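PDB 3KYA: putative phosphatase from Bacteroides thetaiotaomicron, which is of unproven function, possibly a phosphatase, and binds zinc, joining an IPT/TIG domain to a six-bladed beta-propeller. Local coordinates for residues Y325-S337 with T367-F379. Sequence-based numbering, arbitrary orientation.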
ATOM      1  N   TYR A 325      -1.713   2.257 -22.083  1.00 13.34           N
ATOM      2  CA  TYR A 325      -0.548   1.459 -21.754  1.00 13.52           C
ATOM      3  C   TYR A 325      -0.277   0.506 -22.923  1.00 13.88           C
ATOM      4  O   TYR A 325      -1.205  -0.084 -23.479  1.00 13.51           O
ATOM      5  CB  TYR A 325      -0.730   0.643 -20.467  1.00 13.29           C
ATOM      6  CG  TYR A 325      -0.936   1.431 -19.193  1.00 13.44           C
ATOM      7  CD1 TYR A 325      -0.377   2.694 -19.015  1.00 13.65           C
ATOM      8  CD2 TYR A 325      -1.601   0.867 -18.118  1.00 13.50           C
ATOM      9  CE1 TYR A 325      -0.544   3.386 -17.836  1.00 14.46           C
ATOM     10  CE2 TYR A 325      -1.765   1.558 -16.927  1.00 12.89           C
ATOM     11  CZ  TYR A 325      -1.236   2.809 -16.789  1.00 14.47           C
ATOM     12  OH  TYR A 325      -1.414   3.488 -15.606  1.00 14.63           O
ATOM     13  N   PHE A 326       0.987   0.373 -23.313  1.00 14.00           N
ATOM     14  CA  PHE A 326       1.373  -0.572 -24.349  1.00 14.45           C
ATOM     15  C   PHE A 326       2.080  -1.729 -23.645  1.00 14.38           C
ATOM     16  O   PHE A 326       3.163  -1.542 -23.075  1.00 13.97           O
ATOM     17  CB  PHE A 326       2.302   0.040 -25.414  1.00 15.14           C
ATOM     18  CG  PHE A 326       1.757   1.269 -26.101  1.00 16.86           C
ATOM     19  CD1 PHE A 326       0.398   1.473 -26.251  1.00 21.16           C
ATOM     20  CD2 PHE A 326       2.613   2.170 -26.688  1.00 21.91           C
ATOM     21  CE1 PHE A 326      -0.089   2.596 -26.923  1.00 22.56           C
ATOM     22  CE2 PHE A 326       2.120   3.287 -27.368  1.00 22.76           C
ATOM     23  CZ  PHE A 326       0.772   3.492 -27.470  1.00 21.40           C
ATOM     24  N   GLY A 327       1.470  -2.913 -23.674  1.00 13.94           N
ATOM     25  CA  GLY A 327       2.037  -4.093 -23.028  1.00 14.02           C
ATOM     26  C   GLY A 327       2.944  -4.851 -23.977  1.00 13.92           C
ATOM     27  O   GLY A 327       2.456  -5.476 -24.928  1.00 14.44           O
ATOM     28  N   VAL A 328       4.251  -4.797 -23.720  1.00 13.55           N
ATOM     29  CA  VAL A 328       5.259  -5.452 -24.569  1.00 13.58           C
ATOM     30  C   VAL A 328       5.411  -6.892 -24.080  1.00 13.59           C
ATOM     31  O   VAL A 328       6.175  -7.195 -23.172  1.00 13.61           O
ATOM     32  CB  VAL A 328       6.594  -4.668 -24.593  1.00 13.66           C
ATOM     33  CG1 VAL A 328       7.530  -5.243 -25.642  1.00 14.07           C
ATOM     34  CG2 VAL A 328       6.344  -3.197 -24.900  1.00 12.73           C
ATOM     35  N   ILE A 329       4.602  -7.763 -24.683  1.00 14.13           N
ATOM     36  CA  ILE A 329       4.510  -9.180 -24.345  1.00 14.31           C
ATOM     37  C   ILE A 329       5.847  -9.916 -24.345  1.00 14.87           C
ATOM     38  O   ILE A 329       6.170 -10.631 -23.391  1.00 15.00           O
ATOM     39  CB  ILE A 329       3.562  -9.891 -25.365  1.00 14.63           C
ATOM     40  CG1 ILE A 329       2.146  -9.313 -25.296  1.00 15.43           C
ATOM     41  CG2 ILE A 329       3.537 -11.407 -25.139  1.00 14.05           C
ATOM     42  CD1 ILE A 329       1.283  -9.694 -26.536  1.00 14.71           C
ATOM     43  N   ASN A 330       6.635  -9.716 -25.398  1.00 14.93           N
ATOM     44  CA  ASN A 330       7.892 -10.448 -25.540  1.00 15.34           C
ATOM     45  C   ASN A 330       9.118  -9.821 -24.861  1.00 15.55           C
ATOM     46  O   ASN A 330      10.169 -10.452 -24.818  1.00 16.85           O
ATOM     47  CB  ASN A 330       8.198 -10.729 -27.030  1.00 15.70           C
ATOM     48  CG  ASN A 330       8.519  -9.473 -27.845  1.00 15.42           C
ATOM     49  OD1 ASN A 330       8.131  -8.363 -27.506  1.00 15.95           O
ATOM     50  ND2 ASN A 330       9.200  -9.671 -28.969  1.00 16.35           N
ATOM     51  N   ASN A 331       8.985  -8.614 -24.312  1.00 15.51           N
ATOM     52  CA  ASN A 331      10.122  -7.954 -23.658  1.00 15.31           C
ATOM     53  C   ASN A 331       9.895  -7.496 -22.208  1.00 14.71           C
ATOM     54  O   ASN A 331      10.725  -6.804 -21.621  1.00 14.27           O
ATOM     55  CB  ASN A 331      10.675  -6.862 -24.580  1.00 15.55           C
ATOM     56  CG  ASN A 331      11.474  -7.452 -25.740  1.00 16.11           C
ATOM     57  OD1 ASN A 331      12.483  -8.138 -25.524  1.00 16.65           O
ATOM     58  ND2 ASN A 331      11.048  -7.173 -26.965  1.00 14.67           N
ATOM     59  N   HIS A 332       8.756  -7.907 -21.653  1.00 14.20           N
ATOM     60  CA  HIS A 332       8.465  -7.842 -20.219  1.00 13.50           C
ATOM     61  C   HIS A 332       8.313  -6.477 -19.542  1.00 13.27           C
ATOM     62  O   HIS A 332       8.729  -6.295 -18.403  1.00 13.47           O
ATOM     63  CB  HIS A 332       9.520  -8.716 -19.501  1.00 13.10           C
ATOM     64  CG  HIS A 332       9.855  -9.963 -20.261  1.00 13.56           C
ATOM     65  ND1 HIS A 332       8.933 -10.967 -20.481  1.00 13.70           N
ATOM     66  CD2 HIS A 332      10.986 -10.341 -20.904  1.00 14.43           C
ATOM     67  CE1 HIS A 332       9.486 -11.913 -21.223  1.00 15.40           C
ATOM     68  NE2 HIS A 332      10.733 -11.559 -21.489  1.00 13.82           N
ATOM     69  N   TYR A 333       7.652  -5.544 -20.223  1.00 13.13           N
ATOM     70  CA  TYR A 333       7.343  -4.237 -19.638  1.00 13.39           C
ATOM     71  C   TYR A 333       6.150  -3.555 -20.325  1.00 13.24           C
ATOM     72  O   TYR A 333       5.694  -3.998 -21.380  1.00 13.76           O
ATOM     73  CB  TYR A 333       8.584  -3.306 -19.647  1.00 13.35           C
ATOM     74  CG  TYR A 333       9.026  -2.797 -21.020  1.00 13.69           C
ATOM     75  CD1 TYR A 333       9.557  -3.658 -21.970  1.00 15.36           C
ATOM     76  CD2 TYR A 333       8.956  -1.445 -21.343  1.00 13.94           C
ATOM     77  CE1 TYR A 333       9.973  -3.188 -23.225  1.00 15.40           C
ATOM     78  CE2 TYR A 333       9.365  -0.971 -22.589  1.00 13.33           C
ATOM     79  CZ  TYR A 333       9.880  -1.847 -23.521  1.00 14.66           C
ATOM     80  OH  TYR A 333      10.289  -1.380 -24.755  1.00 16.19           O
ATOM     81  N   PHE A 334       5.642  -2.503 -19.682  1.00 13.65           N
ATOM     82  CA  PHE A 334       4.609  -1.630 -20.220  1.00 13.27           C
ATOM     83  C   PHE A 334       5.163  -0.217 -20.421  1.00 13.32           C
ATOM     84  O   PHE A 334       5.949   0.292 -19.586  1.00 13.53           O
ATOM     85  CB  PHE A 334       3.374  -1.484 -19.279  1.00 13.42           C
ATOM     86  CG  PHE A 334       2.453  -2.667 -19.247  1.00 12.64           C
ATOM     87  CD1 PHE A 334       2.673  -3.710 -18.367  1.00 13.27           C
ATOM     88  CD2 PHE A 334       1.307  -2.699 -20.048  1.00 13.75           C
ATOM     89  CE1 PHE A 334       1.813  -4.813 -18.343  1.00 12.93           C
ATOM     90  CE2 PHE A 334       0.460  -3.793 -20.026  1.00 11.70           C
ATOM     91  CZ  PHE A 334       0.712  -4.839 -19.160  1.00 12.97           C
HETATM   92  N   MSE A 335       4.750   0.398 -21.524  1.00 12.97           N
HETATM   93  CA  MSE A 335       5.022   1.790 -21.812  1.00 13.36           C
HETATM   94  C   MSE A 335       3.697   2.548 -21.646  1.00 13.34           C
HETATM   95  O   MSE A 335       2.615   1.942 -21.671  1.00 13.52           O
HETATM   96  CB  MSE A 335       5.575   1.970 -23.227  1.00 13.48           C
HETATM   97  CG  MSE A 335       6.853   1.185 -23.514  1.00 12.88           C
HETATM   98 SE   MSE A 335       7.594   1.570 -25.266  0.75 13.08          SE
HETATM   99  CE  MSE A 335       8.312   3.327 -24.876  1.00 10.92           C
ATOM    100  N   ARG A 336       3.789   3.859 -21.446  1.00 13.21           N
ATOM    101  CA  ARG A 336       2.632   4.718 -21.305  1.00 13.30           C
ATOM    102  C   ARG A 336       2.676   5.785 -22.380  1.00 13.90           C
ATOM    103  O   ARG A 336       3.734   6.347 -22.664  1.00 14.16           O
ATOM    104  CB  ARG A 336       2.592   5.367 -19.934  1.00 13.52           C
ATOM    105  CG  ARG A 336       1.347   6.212 -19.628  1.00 13.64           C
ATOM    106  CD  ARG A 336       1.466   6.779 -18.206  1.00 15.70           C
ATOM    107  NE  ARG A 336       0.297   7.519 -17.718  1.00 17.84           N
ATOM    108  CZ  ARG A 336      -0.051   8.732 -18.130  1.00 18.14           C
ATOM    109  NH1 ARG A 336       0.641   9.336 -19.079  1.00 20.62           N
ATOM    110  NH2 ARG A 336      -1.109   9.340 -17.619  1.00 17.79           N
ATOM    111  N   SER A 337       1.512   6.070 -22.956  1.00 13.80           N
ATOM    112  CA  SER A 337       1.376   7.088 -23.982  1.00 14.23           C
ATOM    113  C   SER A 337       0.230   8.060 -23.653  1.00 14.25           C
ATOM    114  O   SER A 337      -0.894   7.621 -23.377  1.00 14.32           O
ATOM    115  CB  SER A 337       1.136   6.384 -25.325  1.00 14.34           C
ATOM    116  OG  SER A 337       0.886   7.286 -26.376  1.00 16.11           O
ATOM    117  N   THR A 367      10.066   1.136 -13.268  1.00 15.70           N
ATOM    118  CA  THR A 367      10.992   0.247 -13.981  1.00 15.66           C
ATOM    119  C   THR A 367      11.821  -0.683 -13.077  1.00 15.58           C
ATOM    120  O   THR A 367      12.701  -1.399 -13.567  1.00 16.10           O
ATOM    121  CB  THR A 367      11.876   1.051 -14.959  1.00 16.13           C
ATOM    122  OG1 THR A 367      12.597   2.049 -14.231  1.00 16.40           O
ATOM    123  CG2 THR A 367      10.993   1.712 -16.031  1.00 16.15           C
ATOM    124  N   GLU A 368      11.564  -0.647 -11.767  0.50 15.69           N
ATOM    125  CA  GLU A 368      12.193  -1.576 -10.824  0.50 15.89           C
ATOM    126  C   GLU A 368      11.320  -2.835 -10.667  0.50 15.57           C
ATOM    127  O   GLU A 368      11.776  -3.850 -10.149  0.50 15.55           O
ATOM    128  CB  GLU A 368      12.422  -0.915  -9.462  0.50 16.43           C
ATOM    129  CG  GLU A 368      13.414   0.244  -9.489  0.50 17.52           C
ATOM    130  CD  GLU A 368      14.808  -0.181  -9.921  0.50 20.14           C
ATOM    131  OE1 GLU A 368      15.169  -1.360  -9.724  0.50 21.85           O
ATOM    132  OE2 GLU A 368      15.551   0.671 -10.450  0.50 21.84           O
ATOM    133  N   ALA A 369      10.062  -2.760 -11.105  1.00 15.35           N
ATOM    134  CA  ALA A 369       9.161  -3.909 -11.059  1.00 15.05           C
ATOM    135  C   ALA A 369       9.631  -4.900 -12.128  1.00 15.00           C
ATOM    136  O   ALA A 369      10.310  -4.521 -13.104  1.00 14.58           O
ATOM    137  CB  ALA A 369       7.686  -3.489 -11.299  1.00 15.02           C
ATOM    138  N   ARG A 370       9.305  -6.170 -11.927  1.00 14.71           N
ATOM    139  CA  ARG A 370       9.626  -7.203 -12.881  1.00 14.65           C
ATOM    140  C   ARG A 370       8.390  -8.056 -13.154  1.00 14.41           C
ATOM    141  O   ARG A 370       7.624  -8.354 -12.242  1.00 14.46           O
ATOM    142  CB  ARG A 370      10.780  -8.065 -12.364  1.00 15.09           C
ATOM    143  CG  ARG A 370      12.104  -7.302 -12.255  1.00 14.89           C
ATOM    144  CD  ARG A 370      12.694  -6.996 -13.629  1.00 16.62           C
ATOM    145  NE  ARG A 370      13.966  -6.263 -13.546  1.00 17.19           N
ATOM    146  CZ  ARG A 370      14.093  -4.935 -13.506  1.00 18.52           C
ATOM    147  NH1 ARG A 370      13.040  -4.130 -13.530  1.00 18.39           N
ATOM    148  NH2 ARG A 370      15.304  -4.400 -13.442  1.00 19.49           N
HETATM  149  N   MSE A 371       8.224  -8.423 -14.420  1.00 14.02           N
HETATM  150  CA  MSE A 371       7.119  -9.252 -14.884  1.00 13.86           C
HETATM  151  C   MSE A 371       7.657 -10.200 -15.968  1.00 13.79           C
HETATM  152  O   MSE A 371       8.827 -10.121 -16.352  1.00 13.62           O
HETATM  153  CB  MSE A 371       5.982  -8.369 -15.389  1.00 14.37           C
HETATM  154  CG  MSE A 371       6.406  -7.394 -16.485  1.00 14.40           C
HETATM  155 SE   MSE A 371       5.107  -5.991 -16.867  0.75 15.06          SE
HETATM  156  CE  MSE A 371       5.140  -4.934 -15.251  1.00 17.09           C
ATOM    157  N   ASN A 372       6.821 -11.109 -16.462  1.00 13.40           N
ATOM    158  CA  ASN A 372       7.290 -12.097 -17.411  1.00 13.46           C
ATOM    159  C   ASN A 372       6.162 -12.492 -18.372  1.00 13.66           C
ATOM    160  O   ASN A 372       5.297 -13.298 -18.029  1.00 13.60           O
ATOM    161  CB  ASN A 372       7.838 -13.299 -16.639  1.00 13.37           C
ATOM    162  CG  ASN A 372       8.638 -14.237 -17.502  1.00 13.12           C
ATOM    163  OD1 ASN A 372       8.590 -14.166 -18.727  1.00 13.91           O
ATOM    164  ND2 ASN A 372       9.391 -15.130 -16.864  1.00 14.89           N
ATOM    165  N   ASN A 373       6.230 -11.930 -19.581  1.00 13.74           N
ATOM    166  CA  ASN A 373       5.206 -12.127 -20.622  0.50 13.56           C
ATOM    167  C   ASN A 373       3.868 -11.527 -20.182  1.00 13.76           C
ATOM    168  O   ASN A 373       2.883 -12.263 -19.975  1.00 13.52           O
ATOM    169  CB  ASN A 373       5.007 -13.605 -21.039  0.50 13.41           C
ATOM    170  CG  ASN A 373       6.096 -14.128 -21.959  0.50 13.10           C
ATOM    171  OD1 ASN A 373       5.851 -14.377 -23.142  0.50 11.84           O
ATOM    172  ND2 ASN A 373       7.288 -14.310 -21.425  0.50 11.80           N
ATOM    173  N   PRO A 374       3.814 -10.191 -20.014  1.00 13.82           N
ATOM    174  CA  PRO A 374       2.558  -9.539 -19.631  1.00 14.38           C
ATOM    175  C   PRO A 374       1.561  -9.598 -20.790  1.00 14.38           C
ATOM    176  O   PRO A 374       1.912  -9.241 -21.931  1.00 14.62           O
ATOM    177  CB  PRO A 374       2.970  -8.095 -19.356  1.00 13.81           C
ATOM    178  CG  PRO A 374       4.191  -7.883 -20.203  1.00 14.61           C
ATOM    179  CD  PRO A 374       4.897  -9.208 -20.237  1.00 14.28           C
ATOM    180  N   CYS A 375       0.351 -10.068 -20.502  1.00 14.58           N
ATOM    181  CA  CYS A 375      -0.683 -10.220 -21.527  1.00 14.42           C
ATOM    182  C   CYS A 375      -1.866  -9.263 -21.283  1.00 14.25           C
ATOM    183  O   CYS A 375      -1.640  -8.092 -20.964  1.00 14.38           O
ATOM    184  CB  CYS A 375      -1.066 -11.707 -21.670  1.00 14.50           C
ATOM    185  SG  CYS A 375       0.306 -12.744 -22.334  1.00 15.34           S
ATOM    186  N   GLN A 376      -3.104  -9.737 -21.382  1.00 12.97           N
ATOM    187  CA  GLN A 376      -4.245  -8.829 -21.387  1.00 13.21           C
ATOM    188  C   GLN A 376      -4.413  -8.042 -20.097  1.00 12.63           C
ATOM    189  O   GLN A 376      -4.229  -8.576 -19.010  1.00 13.38           O
ATOM    190  CB  GLN A 376      -5.543  -9.582 -21.703  1.00 13.23           C
ATOM    191  CG  GLN A 376      -6.694  -8.656 -22.118  1.00 12.85           C
ATOM    192  CD  GLN A 376      -7.840  -9.406 -22.771  1.00 14.12           C
ATOM    193  OE1 GLN A 376      -7.965 -10.617 -22.610  1.00 12.80           O
ATOM    194  NE2 GLN A 376      -8.685  -8.681 -23.517  1.00 13.33           N
ATOM    195  N   GLY A 377      -4.804  -6.782 -20.247  1.00 12.73           N
ATOM    196  CA  GLY A 377      -5.014  -5.883 -19.132  1.00 12.87           C
ATOM    197  C   GLY A 377      -6.327  -5.137 -19.230  1.00 12.81           C
ATOM    198  O   GLY A 377      -6.851  -4.938 -20.321  1.00 13.19           O
ATOM    199  N   VAL A 378      -6.832  -4.704 -18.081  1.00 13.04           N
ATOM    200  CA  VAL A 378      -8.079  -3.967 -17.997  1.00 13.97           C
ATOM    201  C   VAL A 378      -8.010  -2.870 -16.943  1.00 13.48           C
ATOM    202  O   VAL A 378      -7.280  -2.986 -15.962  1.00 13.32           O
ATOM    203  CB  VAL A 378      -9.256  -4.918 -17.656  1.00 14.16           C
ATOM    204  CG1 VAL A 378      -9.422  -5.941 -18.761  1.00 17.09           C
ATOM    205  CG2 VAL A 378      -9.031  -5.606 -16.305  1.00 15.97           C
ATOM    206  N   PHE A 379      -8.747  -1.788 -17.170  1.00 13.38           N
ATOM    207  CA  PHE A 379      -8.852  -0.714 -16.184  1.00 13.81           C
ATOM    208  C   PHE A 379     -10.071  -0.946 -15.292  1.00 14.49           C
ATOM    209  O   PHE A 379     -11.142  -1.296 -15.778  1.00 14.17           O
ATOM    210  CB  PHE A 379      -8.908   0.653 -16.856  1.00 13.94           C
ATOM    211  CG  PHE A 379      -7.629   1.041 -17.508  1.00 14.12           C
ATOM    212  CD1 PHE A 379      -6.630   1.676 -16.775  1.00 13.71           C
ATOM    213  CD2 PHE A 379      -7.403   0.775 -18.845  1.00 13.78           C
ATOM    214  CE1 PHE A 379      -5.432   2.032 -17.358  1.00 14.81           C
ATOM    215  CE2 PHE A 379      -6.197   1.140 -19.437  1.00 13.85           C
ATOM    216  CZ  PHE A 379      -5.210   1.766 -18.686  1.00 14.84           C
TER
HETATM  217  O   HOH W   1      10.131  -6.981 -16.239  1.00 15.79           O
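His332 lays its imidazole alongside the backbone of Met371 to Asn373, with the side chains of Asn372 and Asn373 extending in the same direction beside it. At its base, CB lies 3.5 Å from Met371 O. CG stands beside the backbone N (chi1 -38°), which carries the ring across to Asn373. There ND1 accepts the amide hydrogen of Asn373 N at 3.0 Å, in the ring plane and fairly straight (154° at the hydrogen). Used as an acceptor, ND1 would be unprotonated, consistent with a proton on NE2. Farther out, CE1 comes 3.3 Å from Asn373 ND2 and also near Asn372 OD1, the acceptor of a 3.0 Å hydrogen bond from that same ND2 of Asn373; the amide of Asn372 is turned almost perpendicular to the imidazole. An alanine in place of His332 would probably leave Asn373 N without its acceptor and open a gap beside the two asparagines. A water joins His332 O to Met371 N.

The contact links neighbouring blades of a beta-propeller: the turn between strands 323-328 and 333-340 of one four-stranded antiparallel sheet meets the loop that leads into strand 374-381, the first of the next, and the first residues of that strand. Here Ile329 O receives the CA-H of Asn373, with CA 3.3 Å away and the hydrogen nearly in line (178°), while Ile329 CG1 rests against Pro374 O.

Behind the turn, Phe334 and Pro374 run antiparallel alongside one another, Phe334 CE1 lying 3.6 Å from Pro374 CB. Selenomethionine Met371 lies roughly perpendicular to Phe334 in a Met-aromatic contact, its SE at the ring edge, 3.7 Å from CD1 of Phe334. Phe395 on strand 391-397 touches both Met371 and Pro374. Farther from the turn, the Tyr325 and Phe379 rings meet obliquely with centroids 5.4 Å apart, and Tyr325 also stacks with Phe352 of its own blade.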